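Putative hydrolase (Bacteroides ovatus, PDB 4HBS) is of unknown function but is probably a hydrolase built as a five-bladed beta-propeller, related by family to the beta-fructosidase clan. Local coordinates at residues A[60-65]-A[356-361]; A[73-78]-A[96-101]; A[158-163]-A[172-177]. All blocks are in the same frame, centred on the assembly; numbering follows the deposited sequence.

All three contacts are buried, but they differ in place and chemistry. Interaction 1 lies near the middle of the chain, where the innermost strands of two blades of the five-bladed propeller face each other without pairing; a side-chain amide, a selenium-aromatic contact and a water do the work. Interactions 2 and 3 each lie within one blade, about 10 Å from the chain centre, and rest on antiparallel backbone bonds with aromatic and selenomethionine packing on top. Interaction 2 ends in a salt bridge whose aspartate is partly exposed, whereas interaction 3 is interrupted by a bulge. Strand 60-65 of interaction 1 pairs with strand 71-75 of interaction 2, while N76 and N97 reach the backbone of 158-163.

Interaction 1. Residues A[60-65]-A[356-361]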
ATOM      1  N   GLY A  60      -4.879   1.517   2.628  1.00 40.68           N
ATOM      2  CA  GLY A  60      -4.117   0.800   1.609  1.00 40.43           C
ATOM      3  C   GLY A  60      -3.245   1.786   0.866  1.00 43.74           C
ATOM      4  O   GLY A  60      -2.233   2.235   1.403  1.00 43.32           O
ATOM      5  N   VAL A  61      -3.688   2.212  -0.331  1.00 40.29           N
ATOM      6  CA  VAL A  61      -2.995   3.215  -1.151  1.00 40.50           C
ATOM      7  C   VAL A  61      -1.730   2.558  -1.702  1.00 45.11           C
ATOM      8  O   VAL A  61      -0.652   2.675  -1.123  1.00 44.21           O
ATOM      9  CB  VAL A  61      -2.719   4.556  -0.375  1.00 43.42           C
ATOM     10  CG1 VAL A  61      -2.216   5.642  -1.309  1.00 42.84           C
ATOM     11  CG2 VAL A  61      -3.979   5.041   0.355  1.00 42.93           C
ATOM     12  N   PHE A  62      -1.907   1.795  -2.788  1.00 43.07           N
ATOM     13  CA  PHE A  62      -0.846   1.054  -3.478  1.00 43.15           C
ATOM     14  C   PHE A  62      -0.790   1.483  -4.926  1.00 46.13           C
ATOM     15  O   PHE A  62      -1.802   1.384  -5.606  1.00 45.70           O
ATOM     16  CB  PHE A  62      -1.131  -0.449  -3.432  1.00 45.27           C
ATOM     17  CG  PHE A  62      -1.184  -1.111  -2.080  1.00 47.27           C
ATOM     18  CD1 PHE A  62      -2.312  -0.993  -1.275  1.00 50.39           C
ATOM     19  CD2 PHE A  62      -0.210  -2.023  -1.702  1.00 50.88           C
ATOM     20  CE1 PHE A  62      -2.389  -1.657  -0.050  1.00 51.27           C
ATOM     21  CE2 PHE A  62      -0.300  -2.707  -0.490  1.00 54.02           C
ATOM     22  CZ  PHE A  62      -1.380  -2.503   0.338  1.00 51.32           C
ATOM     23  N   THR A  63       0.389   1.902  -5.420  1.00 42.95           N
ATOM     24  CA  THR A  63       0.564   2.309  -6.815  1.00 42.80           C
ATOM     25  C   THR A  63       1.220   1.204  -7.633  1.00 48.59           C
ATOM     26  O   THR A  63       1.889   0.315  -7.092  1.00 48.48           O
ATOM     27  CB  THR A  63       1.389   3.566  -6.923  1.00 43.95           C
ATOM     28  OG1 THR A  63       2.587   3.375  -6.198  1.00 49.16           O
ATOM     29  CG2 THR A  63       0.674   4.759  -6.419  1.00 38.85           C
ATOM     30  N   THR A  64       1.027   1.280  -8.948  1.00 46.04           N
ATOM     31  CA  THR A  64       1.597   0.368  -9.922  1.00 46.44           C
ATOM     32  C   THR A  64       1.667   1.121 -11.222  1.00 51.66           C
ATOM     33  O   THR A  64       0.628   1.320 -11.864  1.00 51.93           O
ATOM     34  CB  THR A  64       0.757  -0.925 -10.034  1.00 54.45           C
ATOM     35  OG1 THR A  64       0.952  -1.710  -8.864  1.00 58.38           O
ATOM     36  CG2 THR A  64       1.114  -1.773 -11.265  1.00 52.96           C
ATOM     37  N   GLY A  65       2.867   1.572 -11.593  1.00 48.24           N
ATOM     38  CA  GLY A  65       3.069   2.254 -12.861  1.00 49.41           C
ATOM     39  C   GLY A  65       2.675   1.325 -13.994  1.00 55.71           C
ATOM     40  O   GLY A  65       2.959   0.120 -13.922  1.00 56.18           O
ATOM     41  N   VAL A 356      -0.454   4.935  12.908  1.00 42.35           N
ATOM     42  CA  VAL A 356       0.091   5.202  11.602  1.00 41.73           C
ATOM     43  C   VAL A 356       0.465   3.806  11.093  1.00 47.30           C
ATOM     44  O   VAL A 356       1.008   2.994  11.850  1.00 48.40           O
ATOM     45  CB  VAL A 356       1.239   6.252  11.545  1.00 45.00           C
ATOM     46  CG1 VAL A 356       2.284   6.039  12.634  1.00 45.34           C
ATOM     47  CG2 VAL A 356       1.878   6.275  10.171  1.00 44.49           C
ATOM     48  N   TYR A 357       0.071   3.479   9.885  1.00 42.86           N
ATOM     49  CA  TYR A 357       0.325   2.144   9.366  1.00 42.28           C
ATOM     50  C   TYR A 357       0.393   2.182   7.858  1.00 44.67           C
ATOM     51  O   TYR A 357       0.324   3.269   7.278  1.00 44.45           O
ATOM     52  CB  TYR A 357      -0.753   1.169   9.870  1.00 43.18           C
ATOM     53  CG  TYR A 357      -2.170   1.563   9.510  1.00 43.65           C
ATOM     54  CD1 TYR A 357      -2.861   2.519  10.253  1.00 44.52           C
ATOM     55  CD2 TYR A 357      -2.843   0.933   8.472  1.00 43.98           C
ATOM     56  CE1 TYR A 357      -4.158   2.893   9.919  1.00 42.43           C
ATOM     57  CE2 TYR A 357      -4.150   1.274   8.148  1.00 44.24           C
ATOM     58  CZ  TYR A 357      -4.813   2.245   8.885  1.00 48.75           C
ATOM     59  OH  TYR A 357      -6.120   2.565   8.604  1.00 46.89           O
HETATM   60  N   MSE A 358       0.634   1.027   7.230  1.00 39.79           N
HETATM   61  CA  MSE A 358       0.722   0.921   5.788  1.00 39.26           C
HETATM   62  C   MSE A 358       1.699   1.949   5.208  1.00 45.30           C
HETATM   63  O   MSE A 358       1.337   2.761   4.344  1.00 44.63           O
HETATM   64  CB  MSE A 358      -0.664   1.100   5.181  1.00 40.49           C
HETATM   65  CG  MSE A 358      -0.817   0.393   3.873  1.00 46.79           C
HETATM   66 SE   MSE A 358      -1.111  -1.490   4.096  0.75 53.44          SE
HETATM   67  CE  MSE A 358      -2.992  -1.360   4.737  1.00 49.62           C
ATOM     68  N   VAL A 359       2.930   1.932   5.705  1.00 43.48           N
ATOM     69  CA  VAL A 359       3.954   2.835   5.196  1.00 43.51           C
ATOM     70  C   VAL A 359       4.399   2.204   3.894  1.00 47.60           C
ATOM     71  O   VAL A 359       5.080   1.176   3.913  1.00 48.21           O
ATOM     72  CB  VAL A 359       5.086   3.072   6.203  1.00 47.60           C
ATOM     73  CG1 VAL A 359       6.103   4.047   5.641  1.00 48.18           C
ATOM     74  CG2 VAL A 359       4.519   3.607   7.512  1.00 46.89           C
ATOM     75  N   ASN A 360       3.885   2.753   2.768  1.00 42.94           N
ATOM     76  CA  ASN A 360       4.082   2.242   1.416  1.00 42.35           C
ATOM     77  C   ASN A 360       5.035   3.057   0.619  1.00 46.41           C
ATOM     78  O   ASN A 360       5.147   4.251   0.825  1.00 46.35           O
ATOM     79  CB  ASN A 360       2.742   2.171   0.683  1.00 41.61           C
ATOM     80  CG  ASN A 360       1.886   1.015   1.145  1.00 58.30           C
ATOM     81  OD1 ASN A 360       2.323   0.137   1.904  1.00 54.98           O
ATOM     82  ND2 ASN A 360       0.652   0.978   0.681  1.00 46.86           N
ATOM     83  N   ILE A 361       5.676   2.393  -0.350  1.00 43.51           N
ATOM     84  CA  ILE A 361       6.708   2.929  -1.235  1.00 44.04           C
ATOM     85  C   ILE A 361       6.094   3.041  -2.637  1.00 48.99           C
ATOM     86  O   ILE A 361       5.309   2.170  -3.016  1.00 50.16           O
ATOM     87  CB  ILE A 361       7.933   1.958  -1.110  1.00 47.78           C
ATOM     88  CG1 ILE A 361       8.930   2.490  -0.082  1.00 48.85           C
ATOM     89  CG2 ILE A 361       8.599   1.568  -2.424  1.00 47.96           C
ATOM     90  CD1 ILE A 361       9.790   3.613  -0.585  1.00 66.16           C
TER
HETATM   91  O   HOH W   1      -0.111   3.720   2.180  1.00 41.11           O
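N360 ND2 lies over one face of the F62 ring, 3.7 Å above the plane and over its centre, and A160 CB of strand 156-165 lies under the opposite face, toward the rim; ring and amide planes are 51° apart. The SE of selenomethionine M358 approaches the same ring obliquely, 3.9 Å from CZ, in a Met-aromatic contact. Strands 60-65 and 356-361 are the innermost strands of two different propeller blades. They run nearly parallel near the middle of the molecule, their axes 7.5 Å apart, too far for backbone pairing, so side chains span the interval. Asparagine suits position 360 because a short side chain can carry an N-H across: ND2 donates to V61 O (2.8 Å, 164° at the hydrogen), with the acceptor in the amide plane but ND2 above the carbonyl plane of V61. OD1 turns to W299 NE1 in a weak bond, and having a partner at each end probably fixes which end of the amide is which. An alanine at F62 would remove the flat ring, and would probably deprive the N360 amide of its apolar floor and M358 SE of its aromatic partner, and open a gap toward A160. V61 and F62 both face S74, a G1 beta bulge; G60 just before it also has a positive phi, which favours glycine. A water lies near both G60 O and M358 O, 2.7 Å from the former. M358, bent along its chain, folds back over G60, placing its CG 3.4 Å from G60 O and its CE 4.0 Å from G60 CA.

Interaction 2. Residues A[73-78]-A[96-101]; sequences WSFNDS and RNSIMV
W73 and selenomethionine M100 form the densely packed end of this contact. Their side chains run side by side, and M100 CE sits over one face of the indole, 3.5 Å from CG and offset toward the rim, while SE lies obliquely near CD1 in a Met-aromatic contact. M100 gets there with CG anti to its backbone N (chi1 176°) and two bends farther along, a shape that the flexible, unbranched chain adopts readily. F75 continues the same face, with M100 CB near its ring edge, 4.1 Å from CE1; the small S98 opposite leaves room for the phenyl ring. Along the backbone, the W73-M100 and F75-S98 pairs each close two hydrogen bonds. Beyond the F75-S98 pair the contact turns polar. There the partly exposed D77 meets R96 in a salt bridge: NH1 lies 2.8 Å from OD2 and donates to OD1 on its syn side, while the carboxylate and guanidinium planes stand 69° apart. D77 OD1 also accepts from W159 NE1, and R96 NE reaches D153 O, so each charged group is held from a second direction. Such a pairing of the second and third strands in a four-stranded antiparallel sheet is characteristic of a beta-propeller blade.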
ATOM      1  N   TRP A  73      -3.915   2.960  -8.833  1.00 44.06           N
ATOM      2  CA  TRP A  73      -4.006   3.103  -7.373  1.00 42.30           C
ATOM      3  C   TRP A  73      -5.070   2.179  -6.850  1.00 45.05           C
ATOM      4  O   TRP A  73      -6.173   2.202  -7.398  1.00 46.22           O
ATOM      5  CB  TRP A  73      -4.381   4.545  -6.991  1.00 40.37           C
ATOM      6  CG  TRP A  73      -3.352   5.558  -7.338  1.00 41.78           C
ATOM      7  CD1 TRP A  73      -3.018   5.998  -8.588  1.00 45.57           C
ATOM      8  CD2 TRP A  73      -2.582   6.334  -6.419  1.00 41.37           C
ATOM      9  NE1 TRP A  73      -2.066   6.984  -8.503  1.00 45.24           N
ATOM     10  CE2 TRP A  73      -1.796   7.228  -7.182  1.00 46.13           C
ATOM     11  CE3 TRP A  73      -2.443   6.332  -5.020  1.00 41.73           C
ATOM     12  CZ2 TRP A  73      -0.876   8.101  -6.590  1.00 45.28           C
ATOM     13  CZ3 TRP A  73      -1.544   7.209  -4.435  1.00 43.05           C
ATOM     14  CH2 TRP A  73      -0.774   8.081  -5.215  1.00 44.70           C
ATOM     15  N   SER A  74      -4.783   1.395  -5.793  1.00 38.73           N
ATOM     16  CA  SER A  74      -5.797   0.547  -5.155  1.00 37.79           C
ATOM     17  C   SER A  74      -5.957   0.953  -3.707  1.00 42.76           C
ATOM     18  O   SER A  74      -4.978   1.328  -3.052  1.00 43.56           O
ATOM     19  CB  SER A  74      -5.464  -0.937  -5.259  1.00 39.93           C
ATOM     20  OG  SER A  74      -4.313  -1.317  -4.536  1.00 44.56           O
ATOM     21  N   PHE A  75      -7.191   0.890  -3.205  1.00 38.71           N
ATOM     22  CA  PHE A  75      -7.512   1.264  -1.835  1.00 37.63           C
ATOM     23  C   PHE A  75      -8.286   0.180  -1.184  1.00 45.31           C
ATOM     24  O   PHE A  75      -8.962  -0.600  -1.859  1.00 46.46           O
ATOM     25  CB  PHE A  75      -8.327   2.576  -1.784  1.00 38.55           C
ATOM     26  CG  PHE A  75      -7.698   3.711  -2.555  1.00 39.50           C
ATOM     27  CD1 PHE A  75      -7.882   3.825  -3.926  1.00 41.75           C
ATOM     28  CD2 PHE A  75      -6.873   4.638  -1.919  1.00 40.39           C
ATOM     29  CE1 PHE A  75      -7.241   4.822  -4.654  1.00 42.70           C
ATOM     30  CE2 PHE A  75      -6.227   5.638  -2.658  1.00 43.40           C
ATOM     31  CZ  PHE A  75      -6.425   5.726  -4.020  1.00 41.77           C
ATOM     32  N   ASN A  76      -8.218   0.152   0.149  1.00 42.51           N
ATOM     33  CA  ASN A  76      -8.939  -0.777   1.004  1.00 41.37           C
ATOM     34  C   ASN A  76     -10.143   0.024   1.496  1.00 45.60           C
ATOM     35  O   ASN A  76     -10.710   0.782   0.685  1.00 48.04           O
ATOM     36  CB  ASN A  76      -8.000  -1.309   2.116  1.00 38.53           C
ATOM     37  CG  ASN A  76      -6.907  -2.226   1.608  1.00 47.81           C
ATOM     38  OD1 ASN A  76      -6.991  -2.795   0.524  1.00 39.00           O
ATOM     39  ND2 ASN A  76      -5.847  -2.385   2.380  1.00 41.40           N
ATOM     40  N   ASP A  77     -10.554  -0.104   2.772  1.00 38.94           N
ATOM     41  CA  ASP A  77     -11.731   0.595   3.269  1.00 37.15           C
ATOM     42  C   ASP A  77     -11.604   2.095   3.016  1.00 42.15           C
ATOM     43  O   ASP A  77     -10.681   2.709   3.541  1.00 41.06           O
ATOM     44  CB  ASP A  77     -11.934   0.303   4.749  1.00 38.08           C
ATOM     45  CG  ASP A  77     -12.299  -1.121   5.100  1.00 47.91           C
ATOM     46  OD1 ASP A  77     -12.392  -1.961   4.175  1.00 49.17           O
ATOM     47  OD2 ASP A  77     -12.469  -1.410   6.305  1.00 51.08           O
ATOM     48  N   SER A  78     -12.475   2.666   2.134  1.00 40.02           N
ATOM     49  CA  SER A  78     -12.438   4.086   1.766  1.00 39.97           C
ATOM     50  C   SER A  78     -13.803   4.744   1.827  1.00 42.92           C
ATOM     51  O   SER A  78     -14.788   4.112   1.495  1.00 42.79           O
ATOM     52  CB  SER A  78     -11.902   4.251   0.346  1.00 44.92           C
ATOM     53  OG  SER A  78     -10.558   3.833   0.218  1.00 56.35           O
ATOM     54  N   ARG A  96     -15.275  -1.822   0.794  1.00 37.61           N
ATOM     55  CA  ARG A  96     -14.108  -2.566   1.286  1.00 37.01           C
ATOM     56  C   ARG A  96     -12.893  -2.426   0.397  1.00 42.38           C
ATOM     57  O   ARG A  96     -11.783  -2.597   0.885  1.00 42.64           O
ATOM     58  CB  ARG A  96     -14.444  -4.045   1.548  1.00 33.23           C
ATOM     59  CG  ARG A  96     -15.577  -4.236   2.567  1.00 35.82           C
ATOM     60  CD  ARG A  96     -15.546  -3.243   3.751  1.00 40.35           C
ATOM     61  NE  ARG A  96     -15.951  -3.848   5.032  1.00 47.99           N
ATOM     62  CZ  ARG A  96     -15.146  -4.085   6.070  1.00 56.36           C
ATOM     63  NH1 ARG A  96     -13.855  -3.794   6.001  1.00 25.43           N
ATOM     64  NH2 ARG A  96     -15.625  -4.636   7.180  1.00 60.98           N
ATOM     65  N   ASN A  97     -13.073  -2.036  -0.847  1.00 40.29           N
ATOM     66  CA  ASN A  97     -11.961  -1.770  -1.742  1.00 40.79           C
ATOM     67  C   ASN A  97     -12.456  -1.014  -2.960  1.00 46.59           C
ATOM     68  O   ASN A  97     -13.649  -1.038  -3.283  1.00 46.41           O
ATOM     69  CB  ASN A  97     -11.214  -3.050  -2.158  1.00 39.23           C
ATOM     70  CG  ASN A  97     -12.097  -4.104  -2.755  1.00 52.82           C
ATOM     71  OD1 ASN A  97     -12.716  -3.889  -3.789  1.00 41.02           O
ATOM     72  ND2 ASN A  97     -12.216  -5.263  -2.109  1.00 48.75           N
ATOM     73  N   SER A  98     -11.534  -0.350  -3.627  1.00 43.08           N
ATOM     74  CA  SER A  98     -11.826   0.428  -4.818  1.00 43.00           C
ATOM     75  C   SER A  98     -10.544   0.699  -5.540  1.00 45.71           C
ATOM     76  O   SER A  98      -9.464   0.473  -4.981  1.00 44.41           O
ATOM     77  CB  SER A  98     -12.531   1.734  -4.459  1.00 45.64           C
ATOM     78  OG  SER A  98     -11.822   2.481  -3.488  1.00 50.30           O
ATOM     79  N   ILE A  99     -10.642   1.131  -6.796  1.00 41.87           N
ATOM     80  CA  ILE A  99      -9.464   1.414  -7.593  1.00 41.21           C
ATOM     81  C   ILE A  99      -9.629   2.754  -8.315  1.00 43.96           C
ATOM     82  O   ILE A  99     -10.720   3.340  -8.362  1.00 44.73           O
ATOM     83  CB  ILE A  99      -9.140   0.241  -8.571  1.00 45.16           C
ATOM     84  CG1 ILE A  99     -10.212   0.101  -9.686  1.00 46.07           C
ATOM     85  CG2 ILE A  99      -8.941  -1.082  -7.789  1.00 45.33           C
ATOM     86  CD1 ILE A  99      -9.994  -1.019 -10.699  1.00 48.53           C
HETATM   87  N   MSE A 100      -8.518   3.232  -8.847  1.00 39.01           N
HETATM   88  CA  MSE A 100      -8.422   4.499  -9.570  1.00 38.41           C
HETATM   89  C   MSE A 100      -7.231   4.445 -10.535  1.00 44.46           C
HETATM   90  O   MSE A 100      -6.314   3.650 -10.323  1.00 43.55           O
HETATM   91  CB  MSE A 100      -8.258   5.637  -8.528  1.00 38.52           C
HETATM   92  CG  MSE A 100      -8.046   7.040  -9.104  1.00 43.15           C
HETATM   93 SE   MSE A 100      -6.212   7.510  -9.229  0.75 47.69          SE
HETATM   94  CE  MSE A 100      -5.925   7.901  -7.501  1.00 42.87           C
ATOM     95  N   VAL A 101      -7.273   5.251 -11.609  1.00 43.99           N
ATOM     96  CA  VAL A 101      -6.181   5.377 -12.586  1.00 45.13           C
ATOM     97  C   VAL A 101      -5.752   6.827 -12.617  1.00 49.92           C
ATOM     98  O   VAL A 101      -6.588   7.687 -12.875  1.00 50.15           O
ATOM     99  CB  VAL A 101      -6.543   4.906 -14.028  1.00 49.95           C
ATOM    100  CG1 VAL A 101      -5.337   5.065 -14.948  1.00 50.58           C
ATOM    101  CG2 VAL A 101      -7.040   3.465 -14.049  1.00 49.53           C
TER

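Interaction 3. Residues A[158-163]-A[172-177]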
ATOM      1  N   TYR A 158     -12.033  -8.472   0.436  1.00 41.89           N
ATOM      2  CA  TYR A 158     -10.747  -8.473  -0.234  1.00 41.25           C
ATOM      3  C   TYR A 158     -10.031  -7.169   0.042  1.00 45.89           C
ATOM      4  O   TYR A 158     -10.657  -6.110  -0.013  1.00 44.82           O
ATOM      5  CB  TYR A 158     -10.928  -8.643  -1.763  1.00 42.16           C
ATOM      6  CG  TYR A 158     -11.106 -10.076  -2.236  1.00 44.39           C
ATOM      7  CD1 TYR A 158     -10.176 -11.064  -1.911  1.00 46.43           C
ATOM      8  CD2 TYR A 158     -12.156 -10.428  -3.077  1.00 45.67           C
ATOM      9  CE1 TYR A 158     -10.326 -12.379  -2.353  1.00 45.66           C
ATOM     10  CE2 TYR A 158     -12.308 -11.739  -3.534  1.00 47.48           C
ATOM     11  CZ  TYR A 158     -11.409 -12.719  -3.141  1.00 51.32           C
ATOM     12  OH  TYR A 158     -11.554 -14.017  -3.563  1.00 50.67           O
ATOM     13  N   TRP A 159      -8.724  -7.231   0.311  1.00 42.88           N
ATOM     14  CA  TRP A 159      -7.910  -6.038   0.460  1.00 42.40           C
ATOM     15  C   TRP A 159      -6.704  -6.184  -0.479  1.00 47.99           C
ATOM     16  O   TRP A 159      -6.311  -7.303  -0.821  1.00 48.77           O
ATOM     17  CB  TRP A 159      -7.525  -5.787   1.920  1.00 40.59           C
ATOM     18  CG  TRP A 159      -8.582  -5.099   2.746  1.00 41.00           C
ATOM     19  CD1 TRP A 159      -9.574  -4.266   2.305  1.00 43.52           C
ATOM     20  CD2 TRP A 159      -8.727  -5.176   4.164  1.00 40.84           C
ATOM     21  NE1 TRP A 159     -10.318  -3.812   3.365  1.00 42.02           N
ATOM     22  CE2 TRP A 159      -9.808  -4.338   4.523  1.00 44.01           C
ATOM     23  CE3 TRP A 159      -8.000  -5.816   5.186  1.00 42.25           C
ATOM     24  CZ2 TRP A 159     -10.165  -4.114   5.857  1.00 43.25           C
ATOM     25  CZ3 TRP A 159      -8.404  -5.652   6.500  1.00 43.30           C
ATOM     26  CH2 TRP A 159      -9.471  -4.809   6.824  1.00 43.58           C
ATOM     27  N   ALA A 160      -6.210  -5.049  -0.988  1.00 43.87           N
ATOM     28  CA  ALA A 160      -5.174  -5.003  -2.010  1.00 44.03           C
ATOM     29  C   ALA A 160      -3.896  -5.711  -1.654  1.00 50.34           C
ATOM     30  O   ALA A 160      -3.413  -5.602  -0.535  1.00 51.52           O
ATOM     31  CB  ALA A 160      -4.837  -3.561  -2.338  1.00 44.19           C
ATOM     32  N   GLY A 161      -3.370  -6.435  -2.627  1.00 47.31           N
ATOM     33  CA  GLY A 161      -2.055  -7.041  -2.600  1.00 47.24           C
ATOM     34  C   GLY A 161      -1.300  -6.258  -3.641  1.00 50.47           C
ATOM     35  O   GLY A 161      -1.856  -5.302  -4.200  1.00 50.37           O
ATOM     36  N   ASP A 162      -0.062  -6.611  -3.920  1.00 46.83           N
ATOM     37  CA  ASP A 162       0.676  -5.866  -4.947  1.00 47.46           C
ATOM     38  C   ASP A 162       0.285  -6.410  -6.350  1.00 52.17           C
ATOM     39  O   ASP A 162      -0.355  -7.460  -6.447  1.00 52.45           O
ATOM     40  CB  ASP A 162       2.192  -5.958  -4.692  1.00 49.79           C
ATOM     41  CG  ASP A 162       3.015  -4.790  -5.186  1.00 54.68           C
ATOM     42  OD1 ASP A 162       2.515  -4.025  -6.032  1.00 55.94           O
ATOM     43  OD2 ASP A 162       4.179  -4.691  -4.796  1.00 60.28           O
ATOM     44  N   ALA A 163       0.629  -5.677  -7.416  1.00 48.63           N
ATOM     45  CA  ALA A 163       0.286  -6.083  -8.776  1.00 49.67           C
ATOM     46  C   ALA A 163       1.449  -5.866  -9.718  1.00 55.56           C
ATOM     47  O   ALA A 163       2.308  -5.005  -9.462  1.00 55.58           O
ATOM     48  CB  ALA A 163      -0.921  -5.301  -9.258  1.00 49.98           C
HETATM   49  N   MSE A 172      -3.131  -8.865 -10.460  1.00 43.93           N
HETATM   50  CA  MSE A 172      -3.141  -8.370  -9.090  1.00 41.18           C
HETATM   51  C   MSE A 172      -3.612  -9.422  -8.102  1.00 46.87           C
HETATM   52  O   MSE A 172      -4.522 -10.194  -8.419  1.00 48.47           O
HETATM   53  CB  MSE A 172      -4.084  -7.174  -9.020  1.00 41.72           C
HETATM   54  CG  MSE A 172      -4.382  -6.718  -7.592  1.00 46.14           C
HETATM   55 SE   MSE A 172      -5.125  -5.002  -7.529  0.75 51.06          SE
HETATM   56  CE  MSE A 172      -4.411  -4.506  -5.876  1.00 47.08           C
ATOM     57  N   LEU A 173      -3.055  -9.394  -6.874  1.00 42.46           N
ATOM     58  CA  LEU A 173      -3.499 -10.265  -5.793  1.00 42.60           C
ATOM     59  C   LEU A 173      -4.442  -9.497  -4.855  1.00 48.28           C
ATOM     60  O   LEU A 173      -4.147  -8.369  -4.457  1.00 47.98           O
ATOM     61  CB  LEU A 173      -2.335 -10.820  -4.962  1.00 42.48           C
ATOM     62  CG  LEU A 173      -1.268 -11.612  -5.650  1.00 48.24           C
ATOM     63  CD1 LEU A 173      -0.208 -11.980  -4.682  1.00 48.42           C
ATOM     64  CD2 LEU A 173      -1.808 -12.874  -6.294  1.00 51.53           C
ATOM     65  N   TRP A 174      -5.545 -10.128  -4.484  1.00 45.39           N
ATOM     66  CA  TRP A 174      -6.513  -9.607  -3.544  1.00 44.75           C
ATOM     67  C   TRP A 174      -6.529 -10.592  -2.356  1.00 49.53           C
ATOM     68  O   TRP A 174      -6.769 -11.782  -2.562  1.00 50.20           O
ATOM     69  CB  TRP A 174      -7.896  -9.501  -4.220  1.00 43.88           C
ATOM     70  CG  TRP A 174      -8.053  -8.358  -5.173  1.00 44.83           C
ATOM     71  CD1 TRP A 174      -8.129  -8.432  -6.529  1.00 48.76           C
ATOM     72  CD2 TRP A 174      -8.218  -6.973  -4.833  1.00 43.92           C
ATOM     73  NE1 TRP A 174      -8.321  -7.176  -7.063  1.00 48.34           N
ATOM     74  CE2 TRP A 174      -8.354  -6.258  -6.042  1.00 48.91           C
ATOM     75  CE3 TRP A 174      -8.248  -6.264  -3.623  1.00 44.29           C
ATOM     76  CZ2 TRP A 174      -8.506  -4.855  -6.075  1.00 48.00           C
ATOM     77  CZ3 TRP A 174      -8.427  -4.884  -3.654  1.00 45.46           C
ATOM     78  CH2 TRP A 174      -8.508  -4.189  -4.870  1.00 46.56           C
ATOM     79  N   GLY A 175      -6.227 -10.107  -1.155  1.00 45.27           N
ATOM     80  CA  GLY A 175      -6.174 -10.931   0.046  1.00 45.05           C
ATOM     81  C   GLY A 175      -7.529 -11.112   0.688  1.00 48.86           C
ATOM     82  O   GLY A 175      -8.172 -10.118   1.022  1.00 48.21           O
ATOM     83  N   ALA A 176      -7.984 -12.384   0.851  1.00 45.34           N
ATOM     84  CA  ALA A 176      -9.289 -12.719   1.447  1.00 44.51           C
ATOM     85  C   ALA A 176      -9.237 -12.519   2.940  1.00 48.70           C
ATOM     86  O   ALA A 176      -8.371 -13.100   3.572  1.00 49.81           O
ATOM     87  CB  ALA A 176      -9.653 -14.152   1.132  1.00 46.14           C
ATOM     88  N   VAL A 177     -10.138 -11.697   3.519  1.00 43.90           N
ATOM     89  CA  VAL A 177     -10.126 -11.381   4.958  1.00 42.01           C
ATOM     90  C   VAL A 177     -11.440 -11.781   5.628  1.00 46.70           C
ATOM     91  O   VAL A 177     -12.500 -11.410   5.138  1.00 45.54           O
ATOM     92  CB  VAL A 177      -9.850  -9.878   5.130  1.00 43.36           C
ATOM     93  CG1 VAL A 177      -9.780  -9.489   6.603  1.00 42.39           C
ATOM     94  CG2 VAL A 177      -8.566  -9.497   4.401  1.00 42.87           C
TER
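With CG anti to the carbonyl carbon in both Y158 (chi1 -83°) and W174 (chi1 -76°), two side chains that already share a face of the antiparallel pair are turned to cross. They do so at about a right angle, Y158 CD1 lying 3.6 Å from W174 CB, and the ring planes meet obliquely at 52°. The indole then passes beneath the neighbouring strand, its CZ3 3.5 Å from A160 N, where alanine is small enough to admit it. Selenomethionine M172 reaches this face with an extended chain that bends only at its last torsion: SE covers the rim of one W174 face, and CE touches A160 CB at 3.7 Å. A163 CB in turn meets M172 CB, so two alanines accommodate one long side chain.

W159 points to the other face, its CE3 3.8 Å from V177 CG2, an apolar branch suited to an aromatic neighbour. Its backbone N and O both bond to G175, giving the regular part of the pairing. Toward A163 the register slips by one residue, a beta bulge in which the remaining bonds are weak: G161 N to L173 O and L173 N to D162 O. Glycine probably suits 161, where a CB would point toward the other strand. D162 OD1 accepts the N-H of A163 at 2.9 Å, within the bulged region.

The polar ends of two aromatics bond elsewhere, Y158 OH to D215 and W174 NE1 to Y196. Strands 156-165 and 169-178 form a hairpin that opens a four-stranded propeller blade; strand 187-197 pairs with the second of them, while A160, D162 and A163 touch strand 60-65 of the adjoining blade.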